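PDB 3OSG: MYB21 from Trichomonas vaginalis, which binds promoter DNA through its R2R3 Myb domain, the part present here, and probably acts as a sequence-specific transcription factor for RNA polymerase II. Local coordinates for residues A[16-21]-A[41-46]; A[86-91]-A[97-102]. All coordinates share one frame; numbering follows the deposited sequence.

Interaction 1: residues A[16-21]-A[41-46]; sequences PEEDEM and PNRNAR. With nucleotides of chain B.
Glu18 and Arg43 join the two segments through a salt bridge made of two hydrogen bonds. Arg43 presents its guanidinium side-on, NE and NH2 each taking a different carboxylate oxygen. The bond from Arg43 NE to Glu18 OE2 is 3.2 Å long and nearly straight (170°), with the oxygen close to the guanidinium plane, yet it reaches OE2 from well above the carboxylate plane. Arg43 NH2 to Glu18 OE1, at 3.1 Å, arrives on the syn side and is more bent. The two planes stand 49° apart, so the pair is twisted rather than coplanar. Glu18 reaches across because its chain runs straight beyond CG (chi2 175°), whereas Arg43 bends at chi2 and meets it at about a right angle. Arg43 has further partners: NH1 donates to the backbone O of Gln12, and the guanidinium makes a cation-pi contact with Phe14. These contacts would limit its rotation and tie the N-terminal segment before helix 16-29 to the pair.

The second kind of interaction is base recognition. Arg46 NH1 donates to N7 of DG8 of chain B at 2.9 Å, and Arg46 NH2 to O6 of the same guanine at 2.6 Å, the bidentate reading of a guanine's major-groove edge. C5 of DC7 of chain B lies over one guanidinium face, 3.3 Å above the plane. Asp50 forms a salt bridge with Arg46 NE, consistent with holding the guanidinium in its reading position.

Asn44 is the N-cap of helix 45-56, its OD1 accepting from Gln47 N. The salt bridge links the start of helix 16-29 to the loop leading into helix 45-56, while Asp19, one residue on, reaches the same helix through Arg51.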
# COMPACT_ATOMS: atom_id res chain seq x y z
N PRO A 16 -10.26 3.16 10.84
CA PRO A 16 -11.02 3.92 9.84
C PRO A 16 -11.02 5.41 10.19
O PRO A 16 -11.02 6.27 9.30
CB PRO A 16 -12.45 3.35 9.99
CG PRO A 16 -12.27 2.04 10.68
CD PRO A 16 -11.11 2.24 11.60
N GLU A 17 -10.98 5.69 11.48
CA GLU A 17 -10.93 7.06 11.97
C GLU A 17 -9.59 7.74 11.67
O GLU A 17 -9.55 8.88 11.20
CB GLU A 17 -11.24 7.08 13.48
CG GLU A 17 -12.73 6.78 13.84
CD GLU A 17 -13.12 5.30 13.80
OE1 GLU A 17 -12.29 4.46 13.37
OE2 GLU A 17 -14.26 4.96 14.21
N GLU A 18 -8.49 7.04 11.94
CA GLU A 18 -7.16 7.56 11.60
C GLU A 18 -7.02 7.79 10.11
O GLU A 18 -6.38 8.73 9.68
CB GLU A 18 -6.07 6.59 12.05
CG GLU A 18 -5.74 6.68 13.51
CD GLU A 18 -4.74 5.61 13.95
OE1 GLU A 18 -4.94 4.42 13.60
OE2 GLU A 18 -3.77 5.97 14.64
N ASP A 19 -7.61 6.90 9.32
CA ASP A 19 -7.60 7.05 7.87
C ASP A 19 -8.29 8.36 7.48
O ASP A 19 -7.77 9.13 6.67
CB ASP A 19 -8.31 5.85 7.21
CG ASP A 19 -7.45 4.59 7.21
OD1 ASP A 19 -6.23 4.69 7.46
OD2 ASP A 19 -7.99 3.50 6.94
N GLU A 20 -9.45 8.61 8.08
CA GLU A 20 -10.19 9.85 7.84
C GLU A 20 -9.34 11.06 8.22
O GLU A 20 -9.14 11.97 7.41
CB GLU A 20 -11.51 9.86 8.60
CG GLU A 20 -12.64 9.17 7.84
CD GLU A 20 -12.75 9.64 6.39
OE1 GLU A 20 -12.89 10.87 6.16
OE2 GLU A 20 -12.69 8.78 5.48
N MET A 21 -8.87 11.06 9.46
CA MET A 21 -7.87 12.00 9.93
C MET A 21 -6.75 12.24 8.91
O MET A 21 -6.48 13.39 8.53
CB MET A 21 -7.29 11.49 11.25
CG MET A 21 -6.49 12.50 12.02
SD MET A 21 -6.44 12.11 13.78
CE MET A 21 -5.04 13.10 14.28
N PRO A 41 -0.70 11.16 17.61
CA PRO A 41 0.14 10.87 18.78
C PRO A 41 0.92 9.55 18.67
O PRO A 41 2.03 9.43 19.21
CB PRO A 41 -0.87 10.82 19.93
CG PRO A 41 -2.19 10.54 19.27
CD PRO A 41 -2.13 11.23 17.94
N ASN A 42 0.36 8.58 17.97
CA ASN A 42 1.02 7.27 17.87
C ASN A 42 1.58 6.94 16.48
O ASN A 42 1.86 5.78 16.19
CB ASN A 42 0.04 6.17 18.28
CG ASN A 42 -0.52 6.37 19.69
OD1 ASN A 42 0.24 6.49 20.66
ND2 ASN A 42 -1.85 6.41 19.80
N ARG A 43 1.75 7.95 15.62
CA ARG A 43 2.22 7.69 14.26
C ARG A 43 3.42 8.56 13.89
O ARG A 43 3.48 9.74 14.26
CB ARG A 43 1.09 7.95 13.25
CG ARG A 43 -0.16 7.09 13.47
CD ARG A 43 0.11 5.62 13.19
NE ARG A 43 -1.09 4.81 13.41
CZ ARG A 43 -1.14 3.50 13.20
NH1 ARG A 43 -0.05 2.88 12.77
NH2 ARG A 43 -2.26 2.83 13.43
N ASN A 44 4.36 8.00 13.15
CA ASN A 44 5.48 8.79 12.65
C ASN A 44 5.28 9.16 11.17
O ASN A 44 4.26 8.79 10.56
CB ASN A 44 6.78 8.03 12.85
CG ASN A 44 6.81 6.73 12.08
OD1 ASN A 44 6.30 6.65 10.98
ND2 ASN A 44 7.43 5.71 12.66
N ALA A 45 6.24 9.88 10.59
CA ALA A 45 6.10 10.36 9.21
C ALA A 45 6.02 9.19 8.23
O ALA A 45 5.22 9.21 7.28
CB ALA A 45 7.26 11.30 8.83
N ARG A 46 6.86 8.19 8.45
CA ARG A 46 6.93 7.01 7.58
C ARG A 46 5.58 6.28 7.53
O ARG A 46 5.11 5.88 6.47
CB ARG A 46 7.99 6.06 8.12
CG ARG A 46 8.29 4.89 7.25
CD ARG A 46 7.62 3.61 7.73
NE ARG A 46 7.79 2.64 6.66
CZ ARG A 46 8.64 1.61 6.67
NH1 ARG A 46 9.37 1.33 7.74
NH2 ARG A 46 8.71 0.86 5.60
P DG B 8 10.32 -1.74 13.09
OP1 DG B 8 10.46 -2.21 14.47
OP2 DG B 8 10.25 -0.30 12.78
O5' DG B 8 11.52 -2.40 12.26
C5' DG B 8 11.56 -3.80 12.08
C4' DG B 8 12.86 -4.24 11.43
O4' DG B 8 12.73 -4.19 9.99
C3' DG B 8 14.06 -3.36 11.72
O3' DG B 8 15.21 -4.17 11.64
C2' DG B 8 13.99 -2.31 10.61
C1' DG B 8 13.49 -3.13 9.43
N9 DG B 8 12.56 -2.46 8.52
C8 DG B 8 11.55 -1.59 8.84
N7 DG B 8 10.85 -1.19 7.82
C5 DG B 8 11.43 -1.85 6.75
C6 DG B 8 11.10 -1.81 5.38
O6 DG B 8 10.20 -1.17 4.83
N1 DG B 8 11.93 -2.62 4.61
C2 DG B 8 12.95 -3.39 5.12
N2 DG B 8 13.63 -4.11 4.23
N3 DG B 8 13.28 -3.43 6.41
C4 DG B 8 12.47 -2.64 7.16
P DC B 7 3.50 -0.62 11.83
OP1 DC B 7 3.15 -0.83 13.23
OP2 DC B 7 3.37 0.69 11.17
O5' DC B 7 5.01 -1.12 11.63
C5' DC B 7 5.45 -2.29 12.29
C4' DC B 7 6.80 -2.75 11.75
O4' DC B 7 6.72 -3.16 10.35
C3' DC B 7 7.93 -1.73 11.85
O3' DC B 7 9.05 -2.44 12.41
C2' DC B 7 8.15 -1.32 10.40
C1' DC B 7 7.83 -2.62 9.66
N1 DC B 7 7.50 -2.49 8.21
C2 DC B 7 8.02 -3.43 7.34
O2 DC B 7 8.72 -4.32 7.80
N3 DC B 7 7.74 -3.36 6.02
C4 DC B 7 6.99 -2.39 5.54
N4 DC B 7 6.77 -2.38 4.22
C5 DC B 7 6.43 -1.40 6.41
C6 DC B 7 6.71 -1.50 7.72
P DT B 9 16.65 -3.58 12.03
OP1 DT B 9 17.45 -4.74 12.46
OP2 DT B 9 16.49 -2.40 12.89
O5' DT B 9 17.23 -3.06 10.63
C5' DT B 9 17.38 -4.01 9.56
C4' DT B 9 17.61 -3.30 8.23
O4' DT B 9 16.39 -2.69 7.74
C3' DT B 9 18.64 -2.18 8.27
O3' DT B 9 19.80 -2.74 7.66
C2' DT B 9 17.98 -1.02 7.52
C1' DT B 9 16.78 -1.68 6.85
N1 DT B 9 15.60 -0.79 6.62
C2 DT B 9 15.09 -0.68 5.35
O2 DT B 9 15.56 -1.25 4.39
N3 DT B 9 14.01 0.14 5.22
C4 DT B 9 13.38 0.85 6.22
O4 DT B 9 12.40 1.55 6.01
C5 DT B 9 13.94 0.69 7.52
C7 DT B 9 13.31 1.43 8.67
C6 DT B 9 15.01 -0.11 7.67

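Interaction 2: residues A[86-91]-A[97-102]; sequences IIAKFF and IHIKNR. With nucleotides of chain C; nucleotides of chain B.
The Phe91 ring meets Ile99 obliquely, neither squarely over a face nor at the edge: Ile99 CD1 lies 4.1 Å from Phe91 CG, and equally near Phe91 CB. At the ring's edge, in its plane, is the backbone O of Ile87. The His98 ring has OP2 of DA5 of chain B at its edge and packs edge-to-face with Tyr55. Another flat group, the Asn101 amide, meets the same adenine with both polar atoms: Asn101 ND2 donates to N7 of DA5 at 2.9 Å, and N6 of DA5 donates to Asn101 OD1 at 3.1 Å. This pairing matches donor and acceptor on the adenine's major-groove edge.

Ile99 CD1 also packs on Ala88 CB, at 3.9 Å, while its other branch, CG2, approaches Ile87 CG2 at 4.3 Å. Trp65 and Trp84 also touch Ile99, and Ile87 leans on Leu73 and Ile77, placing the contact in the hydrophobic core between helices 67-80, 84-88 and 96-109.

Lys100 has CG between the backbone N and the carbonyl carbon (chi1 71°) and bends only at its last torsion (chi4 67°), bringing NZ to both O6 (2.9 Å) and N7 (3.1 Å) of DG6 of chain C.

Helix 96-109 thus divides its work: apolar contacts seat Ile99 against helix 84-88 and its following turn, while Lys100 and Asn101 supply directional polar bonds that distinguish bases on both DNA strands.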
# COMPACT_ATOMS: atom_id res chain seq x y z
N ILE A 86 9.10 -1.02 -10.84
CA ILE A 86 9.00 -0.97 -12.30
C ILE A 86 7.73 -1.64 -12.76
O ILE A 86 6.95 -1.07 -13.52
CB ILE A 86 10.20 -1.66 -12.96
CG1 ILE A 86 11.43 -0.76 -12.84
CG2 ILE A 86 9.90 -1.97 -14.41
CD1 ILE A 86 12.64 -1.25 -13.62
N ILE A 87 7.51 -2.86 -12.28
CA ILE A 87 6.37 -3.65 -12.69
C ILE A 87 5.06 -2.94 -12.37
O ILE A 87 4.11 -3.03 -13.15
CB ILE A 87 6.39 -5.04 -12.03
CG1 ILE A 87 7.55 -5.84 -12.61
CG2 ILE A 87 5.10 -5.76 -12.29
CD1 ILE A 87 7.79 -7.13 -11.92
N ALA A 88 5.01 -2.25 -11.24
CA ALA A 88 3.78 -1.59 -10.79
C ALA A 88 3.40 -0.44 -11.72
O ALA A 88 2.25 0.02 -11.73
CB ALA A 88 3.94 -1.09 -9.37
N LYS A 89 4.38 0.04 -12.49
CA LYS A 89 4.11 1.05 -13.50
C LYS A 89 2.98 0.58 -14.43
O LYS A 89 2.12 1.36 -14.83
CB LYS A 89 5.37 1.34 -14.32
CG LYS A 89 6.47 2.09 -13.58
CD LYS A 89 6.07 3.52 -13.31
CE LYS A 89 7.28 4.40 -13.03
NZ LYS A 89 6.91 5.85 -13.01
N PHE A 90 3.00 -0.71 -14.77
CA PHE A 90 2.00 -1.28 -15.69
C PHE A 90 0.65 -1.60 -15.06
O PHE A 90 -0.24 -2.12 -15.73
CB PHE A 90 2.56 -2.53 -16.39
CG PHE A 90 3.86 -2.28 -17.09
CD1 PHE A 90 5.07 -2.60 -16.49
CD2 PHE A 90 3.88 -1.71 -18.35
CE1 PHE A 90 6.27 -2.36 -17.14
CE2 PHE A 90 5.08 -1.47 -19.01
CZ PHE A 90 6.27 -1.80 -18.40
N PHE A 91 0.48 -1.27 -13.78
CA PHE A 91 -0.77 -1.57 -13.08
C PHE A 91 -1.39 -0.32 -12.47
O PHE A 91 -1.13 0.02 -11.32
CB PHE A 91 -0.54 -2.63 -11.99
CG PHE A 91 -0.07 -3.97 -12.54
CD1 PHE A 91 -0.98 -4.99 -12.74
CD2 PHE A 91 1.26 -4.18 -12.84
CE1 PHE A 91 -0.56 -6.21 -13.23
CE2 PHE A 91 1.69 -5.40 -13.33
CZ PHE A 91 0.78 -6.42 -13.53
N ILE A 97 3.95 -2.30 -3.39
CA ILE A 97 3.53 -3.04 -2.20
C ILE A 97 2.51 -4.09 -2.61
O ILE A 97 2.64 -5.26 -2.26
CB ILE A 97 2.86 -2.11 -1.15
CG1 ILE A 97 3.89 -1.23 -0.44
CG2 ILE A 97 2.01 -2.93 -0.17
CD1 ILE A 97 5.08 -1.96 0.11
N HIS A 98 1.50 -3.67 -3.36
CA HIS A 98 0.45 -4.58 -3.81
C HIS A 98 1.00 -5.65 -4.76
O HIS A 98 0.65 -6.83 -4.65
CB HIS A 98 -0.72 -3.83 -4.48
CG HIS A 98 -1.20 -2.64 -3.70
ND1 HIS A 98 -1.55 -2.71 -2.37
CD2 HIS A 98 -1.39 -1.35 -4.07
CE1 HIS A 98 -1.93 -1.52 -1.95
NE2 HIS A 98 -1.84 -0.67 -2.96
N ILE A 99 1.86 -5.24 -5.68
CA ILE A 99 2.44 -6.18 -6.63
C ILE A 99 3.23 -7.29 -5.94
O ILE A 99 3.07 -8.47 -6.26
CB ILE A 99 3.33 -5.48 -7.71
CG1 ILE A 99 2.52 -5.13 -8.95
CG2 ILE A 99 4.48 -6.38 -8.13
CD1 ILE A 99 1.47 -4.06 -8.77
N LYS A 100 4.09 -6.93 -4.98
CA LYS A 100 4.88 -7.96 -4.32
C LYS A 100 4.05 -8.87 -3.38
O LYS A 100 4.33 -10.06 -3.27
CB LYS A 100 6.17 -7.42 -3.68
CG LYS A 100 6.05 -6.55 -2.43
CD LYS A 100 7.44 -6.06 -2.00
CE LYS A 100 7.34 -5.12 -0.80
NZ LYS A 100 6.86 -5.85 0.42
N ASN A 101 3.00 -8.34 -2.74
CA ASN A 101 2.07 -9.21 -2.02
C ASN A 101 1.37 -10.20 -2.96
O ASN A 101 1.20 -11.39 -2.64
CB ASN A 101 1.01 -8.39 -1.26
CG ASN A 101 1.54 -7.81 0.05
OD1 ASN A 101 2.45 -8.36 0.67
ND2 ASN A 101 0.96 -6.71 0.48
N ARG A 102 0.96 -9.71 -4.12
CA ARG A 102 0.21 -10.53 -5.07
C ARG A 102 1.07 -11.63 -5.67
O ARG A 102 0.54 -12.68 -6.04
CB ARG A 102 -0.38 -9.67 -6.18
CG ARG A 102 -1.37 -10.41 -7.03
CD ARG A 102 -2.60 -10.80 -6.24
NE ARG A 102 -3.50 -11.58 -7.08
CZ ARG A 102 -4.60 -12.18 -6.64
NH1 ARG A 102 -4.96 -12.10 -5.37
NH2 ARG A 102 -5.35 -12.87 -7.50
P DG C 6 12.56 -8.53 -2.66
OP1 DG C 6 13.44 -9.36 -3.51
OP2 DG C 6 11.11 -8.56 -2.89
O5' DG C 6 12.90 -8.89 -1.17
C5' DG C 6 14.26 -8.83 -0.75
C4' DG C 6 14.39 -8.94 0.75
O4' DG C 6 13.66 -7.89 1.46
C3' DG C 6 13.90 -10.26 1.32
O3' DG C 6 14.86 -10.61 2.33
C2' DG C 6 12.51 -9.89 1.87
C1' DG C 6 12.70 -8.44 2.34
N9 DG C 6 11.53 -7.58 2.18
C8 DG C 6 10.83 -7.40 1.03
N7 DG C 6 9.84 -6.55 1.14
C5 DG C 6 9.89 -6.13 2.46
C6 DG C 6 9.05 -5.21 3.14
O6 DG C 6 8.09 -4.57 2.66
N1 DG C 6 9.43 -5.06 4.48
C2 DG C 6 10.51 -5.74 5.04
N2 DG C 6 10.78 -5.51 6.33
N3 DG C 6 11.29 -6.60 4.40
C4 DG C 6 10.93 -6.75 3.11
P DA B 5 -3.56 -5.23 2.16
OP1 DA B 5 -4.99 -5.13 1.87
OP2 DA B 5 -2.55 -4.91 1.12
O5' DA B 5 -3.27 -4.32 3.44
C5' DA B 5 -4.05 -4.55 4.60
C4' DA B 5 -3.28 -4.10 5.82
O4' DA B 5 -2.18 -5.02 6.05
C3' DA B 5 -2.64 -2.72 5.72
O3' DA B 5 -2.63 -2.14 7.01
C2' DA B 5 -1.23 -3.02 5.25
C1' DA B 5 -0.94 -4.35 5.94
N9 DA B 5 -0.08 -5.23 5.17
C8 DA B 5 -0.10 -5.42 3.81
N7 DA B 5 0.79 -6.28 3.37
C5 DA B 5 1.42 -6.72 4.51
C6 DA B 5 2.45 -7.65 4.72
N6 DA B 5 3.02 -8.33 3.72
N1 DA B 5 2.86 -7.88 5.98
C2 DA B 5 2.26 -7.21 6.98
N3 DA B 5 1.28 -6.29 6.90
C4 DA B 5 0.90 -6.08 5.63
P DC C 5 11.96 -2.57 -5.92
OP1 DC C 5 12.71 -3.04 -7.10
OP2 DC C 5 10.52 -2.29 -6.02
O5' DC C 5 12.19 -3.54 -4.68
C5' DC C 5 13.50 -3.89 -4.33
C4' DC C 5 13.44 -4.70 -3.07
O4' DC C 5 13.04 -3.83 -1.98
C3' DC C 5 12.43 -5.86 -3.09
O3' DC C 5 13.13 -7.03 -2.69
C2' DC C 5 11.38 -5.45 -2.06
C1' DC C 5 12.23 -4.60 -1.11
N1 DC C 5 11.44 -3.67 -0.27
C2 DC C 5 11.76 -3.53 1.08
O2 DC C 5 12.69 -4.20 1.51
N3 DC C 5 11.03 -2.67 1.84
C4 DC C 5 10.02 -1.99 1.30
N4 DC C 5 9.31 -1.16 2.06
C5 DC C 5 9.69 -2.11 -0.08
C6 DC C 5 10.41 -2.96 -0.81

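Interaction 1 comes first along the chain and is complete before interaction 2 begins. Their centres lie 24 Å apart on opposite sides of the chain's centre; the nearest atoms are about 7 Å apart, so the two do not meet. They belong to different Myb-like DNA-binding domains and share no helix: 16-21 and 41-46 involve helices 16-29 and 45-56, whereas 86-91 and 97-102 involve helices 84-88 and 96-109. Each nevertheless includes part of a helix that reads bases, 45-56 in the first and 96-109 in the second. Ile97 and His98 touch helix 45-56, bringing the two reading helices together on one DNA site, as expected of an R2R3 pair.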